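Local coordinates for Dye type peroxidase A (Streptomyces lividans 1326, PDB 6GZW), which is a haem-containing dye-decolourising peroxidase that probably uses hydrogen peroxide to oxidise dyes and related substrates, at residues N177-V182 with M228-W233; V223-M228 with V315-L320; I245-S250 with A284-T289. One frame throughout, in Å; residues are numbered along the deposited sequence.

Overall arrangement
All three contacts meet the same haem: contact 3 from the His285 side, where it supplies the iron's protein ligand, and contacts 1 and 2 along the porphyrin edge that carries the CMB methyl and the CBB vinyl carbon. Contacts 1 and 2 lie closest, their centres about 10 Å apart, and share Met228, where strand 219-228 runs into helix 230-233; Leu178 CD1 of the first also packs on Gly319 and Ala318 of the second. Contacts 1 and 3, with centres about 13 Å apart, are tied by a hydrogen bond from Lys249 NZ to Met179 O. Contacts 2 and 3 do not touch, their nearest atoms about 8 Å apart.

Contact 1 (N177-V182 with M228-W233); sequences NLMGQV and MLLDDW. With HEM (protoporphyrin IX containing Fe), chain C.
Met179 lies over one face of the Trp233 indole, a Met-aromatic contact joining loop 177-182 to helix 230-233 in the C-terminal part of the Dyp-type peroxidase fold. Met179 CG sits almost on the normal of the Trp233 five-membered ring, 3.7 Å from the centroid, as a CH-pi contact. Beyond it the extended chain carries Met179 SD over the six-membered ring of the same indole, 4.3 Å from its centroid. The backbone of Met179 grips the ring too: Trp233 NE1 donates to Met179 O at 3.1 Å, in the carbonyl plane and on a lone pair. Lys249 NZ is a second donor to that oxygen.

Packing stays tight behind Met179, where Met228 SD rests 3.8 Å from Leu178 CB and also meets Met179 CG. The Met228 methyl CE reaches the amide of Asn177. That amide steadies the type I turn from Asn177 to Gly180: OD1 accepts from Gln181 N, which comes from above the carbonyl plane, and Asn177 ND2 donates to Gln181 OE1 at 3.0 Å and to Asp183.

Away from the indole the contact thins: Leu230 adds CD2 against Leu178 O, Leu229, the N-cap residue, points away, and Asp232 is exposed. Asp231 instead forms a salt bridge with Arg143 of the second subunit.

Gln181 finishes the buried side, its amide plane 83° from the indole. Gln181 NE2 lies 3.2 Å from Trp233 CZ2, while Gln181 OE1 sits 3.4 Å from the haem methyl CMB.

Contact 2 (V223-M228 with V315-L320); sequences VRRIRM and VPDAGL. With HEM (protoporphyrin IX containing Fe), chain C.
Arg225 and Asp317 meet at about a right angle beside two antiparallel strands of the central sheet. Arg225 CG stands anti to the backbone N (chi1 -178°), and the chain stays extended to NE, which carries the guanidinium back to the neighbouring strand although its CB points away. Arg225 NH2 then forms a salt bridge with Asp317 OD2 at 3.2 Å. The carboxylate oxygen lies in the guanidinium plane, yet the donor comes from above the carboxylate plane, the two flat groups being 64° apart. A water accepting from Arg225 NE lies beside Asp317 OD1. The same NH2 also forms a salt bridge with Asp308, and Tyr306 makes a cation-pi contact with the guanidinium.

Arg227 runs across the partner strand, its CG 3.5 Å from Ala318 O. Its bend at chi3 brings NH1 near Val315 CG1 and to a water at the guanidinium edge; this water donates to both Met228 O and Pro316 O, stitching the strand ends together. The charge of Arg227 is met by Glu353.

Ile226 and Leu320 form a hydrogen-bonded pair with both side chains on the haem face. Ile226 N meets Leu320 O at 2.9 Å in a nearly straight bond, and the return bond has the same length. Ile226 CG2 and Leu320 CD2 both press on the haem vinyl carbon CBB, at 3.7 Å from CG2. Next along, Gly319 has no side chain to collide with Ile226 O, and Met228 SD lies 3.8 Å from Gly319 CA.

Strand 219-228 is flanked in the antiparallel sheet by 316-326 and 350-360, with strand 300-310, outermost within this chain, beyond 316-326; at Met228 it leads into helix 230-233.

Contact 3 (I245-S250 with A284-T289); sequences IGRRKS and AHARIT. With HEM (protoporphyrin IX containing Fe), chain C.
The His285 imidazole, with Ile245 CD1 approaching it obliquely, stands edge-on to the haem. His285 NE2 binds the iron at 2.1 Å, while CD2 comes close to the porphyrin nitrogen NA. Over one face lies Thr289 CG2, offset toward the rim. ND1 is hydrogen-bonded to Asp344, which should hold the ring's rotation. The second flat group, the guanidinium of Arg247, has Ala286 CB at its edge, 3.8 Å from NE, and the haem propionate carbon CAA obliquely beside it. Arg247 NH2 also donates to a water that lies within hydrogen-bonding distance of Ala286 O and of O1D on the other haem propionate, and NH1 is taken up by Gly252 O.

His285 CG is anti to the backbone N (chi1 -176°), which aims the ring from the helix start at the metal. Ile245 lies alongside and points the same way, with CD1 3.9 Å from His285 CB and CG2 against both Ala286 CB and the haem methyl CMA. The backbones are joined by Ala286 N donating to Ile245 O at 2.8 Å, in the carbonyl plane. Gly246, with positive phi, turns the chain out of helix 238-245 where a side chain would crowd Ala284 CB.

Thr289 OG1 donates to His285 O at 2.7 Å, from the face of that carbonyl opposite to the one Thr289 N uses. Thr289 CB lies 3.4 Å from haem C2D, and CG2 touches the porphyrin at C1D and CHD. With an alanine here, His285 O would probably lose its hydroxyl donor and a gap open where CG2 fills the corner between imidazole and porphyrin.

Water 1 binds the iron at 2.0 Å on the side away from His285. The iron is thus six-coordinate, and His285 is its proximal ligand, as in other dye-decolourising peroxidases.

Contact 1 (N177-V182 with M228-W233)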
# COMPACT_ATOMS: atom_id res chain seq x y z
N ASN A 177 -10.90 -10.14 -3.10
CA ASN A 177 -10.94 -8.75 -3.54
C ASN A 177 -11.71 -7.91 -2.49
O ASN A 177 -12.17 -8.44 -1.46
CB ASN A 177 -11.51 -8.65 -4.96
CG ASN A 177 -12.95 -9.11 -5.03
OD1 ASN A 177 -13.68 -8.93 -4.06
ND2 ASN A 177 -13.35 -9.70 -6.16
N LEU A 178 -11.87 -6.61 -2.75
CA LEU A 178 -12.45 -5.73 -1.74
C LEU A 178 -13.98 -5.82 -1.68
O LEU A 178 -14.60 -5.25 -0.81
CB LEU A 178 -11.98 -4.30 -1.96
CG LEU A 178 -10.45 -4.01 -1.90
CD1 LEU A 178 -10.22 -2.50 -1.98
CD2 LEU A 178 -9.91 -4.62 -0.63
N MET A 179 -14.60 -6.56 -2.60
CA MET A 179 -16.00 -6.98 -2.42
C MET A 179 -16.13 -8.22 -1.52
O MET A 179 -17.27 -8.68 -1.24
CB MET A 179 -16.65 -7.22 -3.81
CG MET A 179 -17.09 -5.91 -4.47
SD MET A 179 -17.61 -6.21 -6.16
CE MET A 179 -18.67 -4.81 -6.38
N GLY A 180 -15.00 -8.79 -1.09
CA GLY A 180 -15.01 -9.94 -0.21
C GLY A 180 -15.18 -11.28 -0.93
O GLY A 180 -15.29 -12.32 -0.28
N GLN A 181 -15.11 -11.24 -2.25
CA GLN A 181 -15.22 -12.44 -3.05
C GLN A 181 -13.91 -13.23 -3.14
O GLN A 181 -12.84 -12.63 -3.23
CB GLN A 181 -15.69 -12.08 -4.46
CG GLN A 181 -17.08 -11.45 -4.51
CD GLN A 181 -17.27 -10.35 -5.56
OE1 GLN A 181 -16.33 -9.97 -6.27
NE2 GLN A 181 -18.50 -9.81 -5.61
N VAL A 182 -14.01 -14.55 -3.22
CA VAL A 182 -12.91 -15.37 -3.71
C VAL A 182 -12.69 -14.96 -5.16
O VAL A 182 -13.63 -14.95 -5.96
CB VAL A 182 -13.21 -16.87 -3.59
CG1 VAL A 182 -12.09 -17.72 -4.19
CG2 VAL A 182 -13.44 -17.27 -2.13
N MET A 228 -14.96 -0.00 -7.14
CA MET A 228 -16.06 -0.75 -6.57
C MET A 228 -16.99 0.20 -5.85
O MET A 228 -16.57 0.95 -5.01
CB MET A 228 -15.57 -1.84 -5.64
CG MET A 228 -14.85 -2.97 -6.34
SD MET A 228 -13.90 -3.96 -5.18
CE MET A 228 -13.70 -5.42 -6.18
N LEU A 229 -18.29 0.13 -6.13
CA LEU A 229 -19.28 0.98 -5.48
C LEU A 229 -19.64 0.30 -4.16
O LEU A 229 -20.75 -0.18 -3.95
CB LEU A 229 -20.53 1.17 -6.38
CG LEU A 229 -20.22 1.82 -7.74
CD1 LEU A 229 -21.51 2.12 -8.49
CD2 LEU A 229 -19.39 3.08 -7.64
N LEU A 230 -18.69 0.38 -3.23
CA LEU A 230 -18.79 -0.33 -1.97
C LEU A 230 -19.95 0.15 -1.10
O LEU A 230 -20.56 -0.64 -0.36
CB LEU A 230 -17.46 -0.22 -1.20
CG LEU A 230 -16.25 -0.89 -1.84
CD1 LEU A 230 -15.03 -0.64 -0.98
CD2 LEU A 230 -16.45 -2.40 -2.03
N ASP A 231 -20.28 1.45 -1.20
CA ASP A 231 -21.40 2.01 -0.42
C ASP A 231 -22.70 1.31 -0.81
O ASP A 231 -23.53 1.02 0.05
CB ASP A 231 -21.54 3.54 -0.61
CG ASP A 231 -20.45 4.33 0.09
OD1 ASP A 231 -19.75 3.77 0.96
OD2 ASP A 231 -20.29 5.54 -0.22
N ASP A 232 -22.89 1.00 -2.10
CA ASP A 232 -24.09 0.28 -2.52
C ASP A 232 -23.93 -1.21 -2.32
O ASP A 232 -24.85 -1.89 -1.89
CB ASP A 232 -24.40 0.54 -4.00
CG ASP A 232 -24.63 2.01 -4.30
OD1 ASP A 232 -25.24 2.73 -3.50
OD2 ASP A 232 -24.16 2.44 -5.36
N TRP A 233 -22.75 -1.74 -2.66
CA TRP A 233 -22.51 -3.20 -2.55
C TRP A 233 -22.74 -3.73 -1.13
O TRP A 233 -23.32 -4.79 -0.93
CB TRP A 233 -21.07 -3.50 -3.00
CG TRP A 233 -20.64 -4.91 -2.81
CD1 TRP A 233 -19.77 -5.40 -1.88
CD2 TRP A 233 -21.06 -6.03 -3.61
NE1 TRP A 233 -19.61 -6.75 -2.04
CE2 TRP A 233 -20.39 -7.18 -3.08
CE3 TRP A 233 -21.91 -6.18 -4.70
CZ2 TRP A 233 -20.58 -8.46 -3.60
CZ3 TRP A 233 -22.09 -7.51 -5.24
CH2 TRP A 233 -21.42 -8.60 -4.68
CHA HEM C . -14.47 -14.57 -12.55
CHB HEM C . -15.07 -10.71 -9.70
CHC HEM C . -14.29 -7.83 -13.53
CHD HEM C . -13.70 -11.68 -16.36
C1A HEM C . -14.70 -13.78 -11.45
C2A HEM C . -15.04 -14.28 -10.16
C3A HEM C . -15.21 -13.18 -9.37
C4A HEM C . -14.98 -12.02 -10.17
CMA HEM C . -15.54 -13.15 -7.90
CAA HEM C . -15.20 -15.73 -9.74
CBA HEM C . -13.96 -16.44 -9.22
CGA HEM C . -12.96 -16.66 -10.30
O1A HEM C . -13.02 -17.63 -11.10
O2A HEM C . -12.01 -15.83 -10.45
C1B HEM C . -14.88 -9.57 -10.51
C2B HEM C . -14.91 -8.23 -10.02
C3B HEM C . -14.70 -7.39 -11.08
C4B HEM C . -14.52 -8.29 -12.26
CMB HEM C . -15.18 -7.82 -8.61
CAB HEM C . -14.55 -5.92 -11.10
CBB HEM C . -14.13 -5.20 -10.08
C1C HEM C . -14.11 -8.61 -14.65
C2C HEM C . -13.87 -8.11 -15.96
C3C HEM C . -13.72 -9.22 -16.77
C4C HEM C . -13.83 -10.39 -15.93
CMC HEM C . -13.84 -6.68 -16.40
CAC HEM C . -13.52 -9.30 -18.24
CBC HEM C . -13.84 -8.39 -19.16
C1D HEM C . -13.81 -12.76 -15.47
C2D HEM C . -13.59 -14.14 -15.97
C3D HEM C . -13.80 -14.95 -14.92
C4D HEM C . -14.16 -14.05 -13.78
CMD HEM C . -13.16 -14.55 -17.37
CAD HEM C . -13.70 -16.47 -14.93
CBD HEM C . -14.99 -17.13 -15.44
CGD HEM C . -14.83 -18.62 -15.51
O1D HEM C . -15.20 -19.35 -14.55
O2D HEM C . -14.29 -19.12 -16.52
NA HEM C . -14.77 -12.40 -11.48
NB HEM C . -14.68 -9.55 -11.83
NC HEM C . -14.14 -9.97 -14.66
ND HEM C . -14.23 -12.75 -14.20
FE HEM C . -14.48 -11.21 -13.06
O HOH W 1 -12.53 -11.12 -12.69

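Contact 2 (V223-M228 with V315-L320)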
# COMPACT_ATOMS: atom_id res chain seq x y z
N VAL A 223 -5.50 -3.24 -18.93
CA VAL A 223 -5.58 -2.71 -17.57
C VAL A 223 -6.89 -1.95 -17.48
O VAL A 223 -7.17 -1.12 -18.36
CB VAL A 223 -4.42 -1.75 -17.31
CG1 VAL A 223 -4.50 -1.12 -15.92
CG2 VAL A 223 -3.10 -2.46 -17.50
N ARG A 224 -7.66 -2.20 -16.43
CA ARG A 224 -8.85 -1.39 -16.11
C ARG A 224 -8.83 -1.02 -14.66
O ARG A 224 -8.70 -1.90 -13.79
CB ARG A 224 -10.16 -2.16 -16.42
CG ARG A 224 -10.22 -2.73 -17.84
CD ARG A 224 -10.43 -1.67 -18.90
NE ARG A 224 -11.83 -1.23 -18.94
CZ ARG A 224 -12.42 -0.65 -19.98
NH1 ARG A 224 -11.73 -0.34 -21.09
NH2 ARG A 224 -13.73 -0.35 -19.90
N ARG A 225 -8.95 0.28 -14.37
CA ARG A 225 -9.09 0.76 -13.02
C ARG A 225 -10.60 0.71 -12.77
O ARG A 225 -11.32 1.58 -13.25
CB ARG A 225 -8.56 2.19 -12.85
CG ARG A 225 -8.64 2.72 -11.41
CD ARG A 225 -8.36 4.21 -11.36
NE ARG A 225 -8.42 4.75 -10.01
CZ ARG A 225 -7.46 4.62 -9.09
NH1 ARG A 225 -6.36 3.92 -9.36
NH2 ARG A 225 -7.60 5.15 -7.89
N ILE A 226 -11.05 -0.28 -11.99
CA ILE A 226 -12.47 -0.47 -11.78
C ILE A 226 -12.80 -0.14 -10.34
O ILE A 226 -12.41 -0.87 -9.42
CB ILE A 226 -12.90 -1.92 -12.10
CG1 ILE A 226 -12.40 -2.33 -13.48
CG2 ILE A 226 -14.41 -2.04 -12.03
CD1 ILE A 226 -12.73 -3.77 -13.83
N ARG A 227 -13.51 0.97 -10.13
CA ARG A 227 -13.91 1.35 -8.81
C ARG A 227 -15.03 0.45 -8.36
O ARG A 227 -15.91 0.11 -9.15
CB ARG A 227 -14.37 2.81 -8.76
CG ARG A 227 -14.81 3.27 -7.37
CD ARG A 227 -14.73 4.77 -7.21
NE ARG A 227 -15.72 5.48 -8.03
CZ ARG A 227 -16.96 5.76 -7.65
NH1 ARG A 227 -17.43 5.36 -6.48
NH2 ARG A 227 -17.74 6.46 -8.46
N MET A 228 -14.96 -0.00 -7.14
CA MET A 228 -16.06 -0.75 -6.57
C MET A 228 -16.99 0.20 -5.85
O MET A 228 -16.57 0.95 -5.01
CB MET A 228 -15.57 -1.84 -5.64
CG MET A 228 -14.85 -2.97 -6.34
SD MET A 228 -13.90 -3.96 -5.18
CE MET A 228 -13.70 -5.42 -6.18
N VAL A 315 -16.81 8.97 -0.09
CA VAL A 315 -16.90 7.83 -1.01
C VAL A 315 -15.50 7.27 -1.16
O VAL A 315 -14.56 8.02 -1.48
CB VAL A 315 -17.46 8.23 -2.39
CG1 VAL A 315 -17.56 7.02 -3.30
CG2 VAL A 315 -18.84 8.86 -2.23
N PRO A 316 -15.33 5.96 -0.97
CA PRO A 316 -13.95 5.44 -1.10
C PRO A 316 -13.50 5.31 -2.54
O PRO A 316 -14.22 4.75 -3.37
CB PRO A 316 -14.01 4.08 -0.41
CG PRO A 316 -15.43 3.64 -0.57
CD PRO A 316 -16.25 4.90 -0.51
N ASP A 317 -12.31 5.81 -2.82
CA ASP A 317 -11.69 5.58 -4.13
C ASP A 317 -10.95 4.26 -4.08
O ASP A 317 -9.72 4.21 -3.96
CB ASP A 317 -10.77 6.74 -4.52
CG ASP A 317 -10.29 6.62 -5.95
OD1 ASP A 317 -10.89 5.85 -6.71
OD2 ASP A 317 -9.32 7.28 -6.30
N ALA A 318 -11.72 3.17 -4.18
CA ALA A 318 -11.23 1.82 -3.90
C ALA A 318 -11.81 0.87 -4.90
O ALA A 318 -12.93 1.07 -5.38
CB ALA A 318 -11.59 1.39 -2.51
N GLY A 319 -11.08 -0.19 -5.19
CA GLY A 319 -11.55 -1.12 -6.20
C GLY A 319 -10.51 -2.13 -6.61
O GLY A 319 -9.73 -2.64 -5.79
N LEU A 320 -10.51 -2.43 -7.91
CA LEU A 320 -9.61 -3.44 -8.48
C LEU A 320 -8.86 -2.87 -9.65
O LEU A 320 -9.48 -2.26 -10.54
CB LEU A 320 -10.45 -4.62 -8.97
CG LEU A 320 -9.69 -5.91 -9.33
CD1 LEU A 320 -9.17 -6.60 -8.11
CD2 LEU A 320 -10.64 -6.82 -10.11
CHA HEM C . -14.47 -14.57 -12.55
CHB HEM C . -15.07 -10.71 -9.70
CHC HEM C . -14.29 -7.83 -13.53
CHD HEM C . -13.70 -11.68 -16.36
C1A HEM C . -14.70 -13.78 -11.45
C2A HEM C . -15.04 -14.28 -10.16
C3A HEM C . -15.21 -13.18 -9.37
C4A HEM C . -14.98 -12.02 -10.17
CMA HEM C . -15.54 -13.15 -7.90
CAA HEM C . -15.20 -15.73 -9.74
CBA HEM C . -13.96 -16.44 -9.22
CGA HEM C . -12.96 -16.66 -10.30
O1A HEM C . -13.02 -17.63 -11.10
O2A HEM C . -12.01 -15.83 -10.45
C1B HEM C . -14.88 -9.57 -10.51
C2B HEM C . -14.91 -8.23 -10.02
C3B HEM C . -14.70 -7.39 -11.08
C4B HEM C . -14.52 -8.29 -12.26
CMB HEM C . -15.18 -7.82 -8.61
CAB HEM C . -14.55 -5.92 -11.10
CBB HEM C . -14.13 -5.20 -10.08
C1C HEM C . -14.11 -8.61 -14.65
C2C HEM C . -13.87 -8.11 -15.96
C3C HEM C . -13.72 -9.22 -16.77
C4C HEM C . -13.83 -10.39 -15.93
CMC HEM C . -13.84 -6.68 -16.40
CAC HEM C . -13.52 -9.30 -18.24
CBC HEM C . -13.84 -8.39 -19.16
C1D HEM C . -13.81 -12.76 -15.47
C2D HEM C . -13.59 -14.14 -15.97
C3D HEM C . -13.80 -14.95 -14.92
C4D HEM C . -14.16 -14.05 -13.78
CMD HEM C . -13.16 -14.55 -17.37
CAD HEM C . -13.70 -16.47 -14.93
CBD HEM C . -14.99 -17.13 -15.44
CGD HEM C . -14.83 -18.62 -15.51
O1D HEM C . -15.20 -19.35 -14.55
O2D HEM C . -14.29 -19.12 -16.52
NA HEM C . -14.77 -12.40 -11.48
NB HEM C . -14.68 -9.55 -11.83
NC HEM C . -14.14 -9.97 -14.66
ND HEM C . -14.23 -12.75 -14.20
FE HEM C . -14.48 -11.21 -13.06
O HOH W 2 -11.21 4.97 -8.98
O HOH W 3 -16.55 3.67 -4.27
O HOH W 1 -12.53 -11.12 -12.69

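Contact 3 (I245-S250 with A284-T289)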
# COMPACT_ATOMS: atom_id res chain seq x y z
N ILE A 245 -22.60 -12.83 -8.43
CA ILE A 245 -21.43 -13.56 -8.95
C ILE A 245 -21.80 -14.97 -9.43
O ILE A 245 -21.25 -15.42 -10.43
CB ILE A 245 -20.32 -13.67 -7.87
CG1 ILE A 245 -19.82 -12.28 -7.47
CG2 ILE A 245 -19.18 -14.56 -8.33
CD1 ILE A 245 -19.22 -11.48 -8.62
N GLY A 246 -22.70 -15.65 -8.72
CA GLY A 246 -22.95 -17.08 -8.98
C GLY A 246 -22.06 -18.05 -8.23
O GLY A 246 -22.05 -19.28 -8.49
N ARG A 247 -21.30 -17.53 -7.26
CA ARG A 247 -20.44 -18.31 -6.40
C ARG A 247 -20.56 -17.80 -4.96
O ARG A 247 -20.85 -16.63 -4.73
CB ARG A 247 -18.98 -18.20 -6.84
CG ARG A 247 -18.67 -18.95 -8.11
CD ARG A 247 -17.27 -18.71 -8.64
NE ARG A 247 -16.99 -19.51 -9.84
CZ ARG A 247 -16.68 -20.82 -9.84
NH1 ARG A 247 -16.61 -21.51 -8.71
NH2 ARG A 247 -16.40 -21.44 -11.00
N ARG A 248 -20.37 -18.69 -4.01
CA ARG A 248 -20.49 -18.38 -2.61
C ARG A 248 -19.29 -17.56 -2.14
O ARG A 248 -18.16 -17.77 -2.58
CB ARG A 248 -20.56 -19.66 -1.77
CG ARG A 248 -21.71 -20.58 -2.14
CD ARG A 248 -22.01 -21.57 -1.02
NE ARG A 248 -21.02 -22.65 -0.90
CZ ARG A 248 -21.20 -23.93 -1.24
NH1 ARG A 248 -22.36 -24.35 -1.78
NH2 ARG A 248 -20.23 -24.82 -1.03
N LYS A 249 -19.54 -16.65 -1.20
CA LYS A 249 -18.47 -15.83 -0.62
C LYS A 249 -17.61 -16.64 0.33
O LYS A 249 -16.39 -16.43 0.38
CB LYS A 249 -19.03 -14.59 0.09
CG LYS A 249 -19.80 -13.66 -0.83
CD LYS A 249 -20.07 -12.29 -0.20
CE LYS A 249 -18.89 -11.34 -0.33
NZ LYS A 249 -19.10 -10.13 0.48
N SER A 250 -18.21 -17.55 1.09
CA SER A 250 -17.45 -18.29 2.11
C SER A 250 -16.27 -19.08 1.50
O SER A 250 -15.14 -19.01 1.98
CB SER A 250 -18.37 -19.24 2.89
OG SER A 250 -19.11 -20.07 2.02
N ALA A 284 -25.41 -13.90 -13.87
CA ALA A 284 -24.34 -13.98 -12.86
C ALA A 284 -22.99 -13.80 -13.53
O ALA A 284 -22.70 -14.42 -14.54
CB ALA A 284 -24.38 -15.30 -12.12
N HIS A 285 -22.12 -13.01 -12.92
CA HIS A 285 -20.78 -12.72 -13.48
C HIS A 285 -19.96 -13.98 -13.80
O HIS A 285 -19.37 -14.09 -14.89
CB HIS A 285 -20.04 -11.86 -12.46
CG HIS A 285 -18.70 -11.42 -12.92
ND1 HIS A 285 -18.52 -10.37 -13.80
CD2 HIS A 285 -17.47 -11.90 -12.63
CE1 HIS A 285 -17.22 -10.21 -14.02
NE2 HIS A 285 -16.57 -11.14 -13.32
N ALA A 286 -19.93 -14.91 -12.87
CA ALA A 286 -19.15 -16.15 -13.05
C ALA A 286 -19.83 -17.18 -13.96
O ALA A 286 -19.22 -18.23 -14.26
CB ALA A 286 -18.76 -16.76 -11.70
N ARG A 287 -21.05 -16.89 -14.42
CA ARG A 287 -21.61 -17.62 -15.56
C ARG A 287 -21.19 -16.96 -16.88
O ARG A 287 -20.56 -17.59 -17.73
CB ARG A 287 -23.15 -17.64 -15.50
CG ARG A 287 -23.81 -18.26 -16.73
CD ARG A 287 -25.31 -17.97 -16.74
NE ARG A 287 -26.02 -18.80 -15.79
CZ ARG A 287 -26.50 -20.01 -16.04
NH1 ARG A 287 -26.33 -20.61 -17.21
NH2 ARG A 287 -27.12 -20.69 -15.07
N ILE A 288 -21.53 -15.69 -17.02
CA ILE A 288 -21.43 -15.04 -18.32
C ILE A 288 -20.00 -14.70 -18.80
O ILE A 288 -19.80 -14.43 -19.98
CB ILE A 288 -22.38 -13.84 -18.44
CG1 ILE A 288 -21.93 -12.67 -17.56
CG2 ILE A 288 -23.83 -14.28 -18.12
CD1 ILE A 288 -22.79 -11.44 -17.72
N THR A 289 -19.03 -14.75 -17.89
CA THR A 289 -17.63 -14.53 -18.26
C THR A 289 -16.87 -15.80 -18.73
O THR A 289 -15.75 -15.71 -19.23
CB THR A 289 -16.84 -13.97 -17.05
OG1 THR A 289 -17.06 -14.86 -15.96
CG2 THR A 289 -17.28 -12.58 -16.69
CHA HEM C . -14.47 -14.57 -12.55
CHB HEM C . -15.07 -10.71 -9.70
CHC HEM C . -14.29 -7.83 -13.53
CHD HEM C . -13.70 -11.68 -16.36
C1A HEM C . -14.70 -13.78 -11.45
C2A HEM C . -15.04 -14.28 -10.16
C3A HEM C . -15.21 -13.18 -9.37
C4A HEM C . -14.98 -12.02 -10.17
CMA HEM C . -15.54 -13.15 -7.90
CAA HEM C . -15.20 -15.73 -9.74
CBA HEM C . -13.96 -16.44 -9.22
CGA HEM C . -12.96 -16.66 -10.30
O1A HEM C . -13.02 -17.63 -11.10
O2A HEM C . -12.01 -15.83 -10.45
C1B HEM C . -14.88 -9.57 -10.51
C2B HEM C . -14.91 -8.23 -10.02
C3B HEM C . -14.70 -7.39 -11.08
C4B HEM C . -14.52 -8.29 -12.26
CMB HEM C . -15.18 -7.82 -8.61
CAB HEM C . -14.55 -5.92 -11.10
CBB HEM C . -14.13 -5.20 -10.08
C1C HEM C . -14.11 -8.61 -14.65
C2C HEM C . -13.87 -8.11 -15.96
C3C HEM C . -13.72 -9.22 -16.77
C4C HEM C . -13.83 -10.39 -15.93
CMC HEM C . -13.84 -6.68 -16.40
CAC HEM C . -13.52 -9.30 -18.24
CBC HEM C . -13.84 -8.39 -19.16
C1D HEM C . -13.81 -12.76 -15.47
C2D HEM C . -13.59 -14.14 -15.97
C3D HEM C . -13.80 -14.95 -14.92
C4D HEM C . -14.16 -14.05 -13.78
CMD HEM C . -13.16 -14.55 -17.37
CAD HEM C . -13.70 -16.47 -14.93
CBD HEM C . -14.99 -17.13 -15.44
CGD HEM C . -14.83 -18.62 -15.51
O1D HEM C . -15.20 -19.35 -14.55
O2D HEM C . -14.29 -19.12 -16.52
NA HEM C . -14.77 -12.40 -11.48
NB HEM C . -14.68 -9.55 -11.83
NC HEM C . -14.14 -9.97 -14.66
ND HEM C . -14.23 -12.75 -14.20
FE HEM C . -14.48 -11.21 -13.06
O HOH W 4 -17.58 -20.42 -13.70
O HOH W 1 -12.53 -11.12 -12.69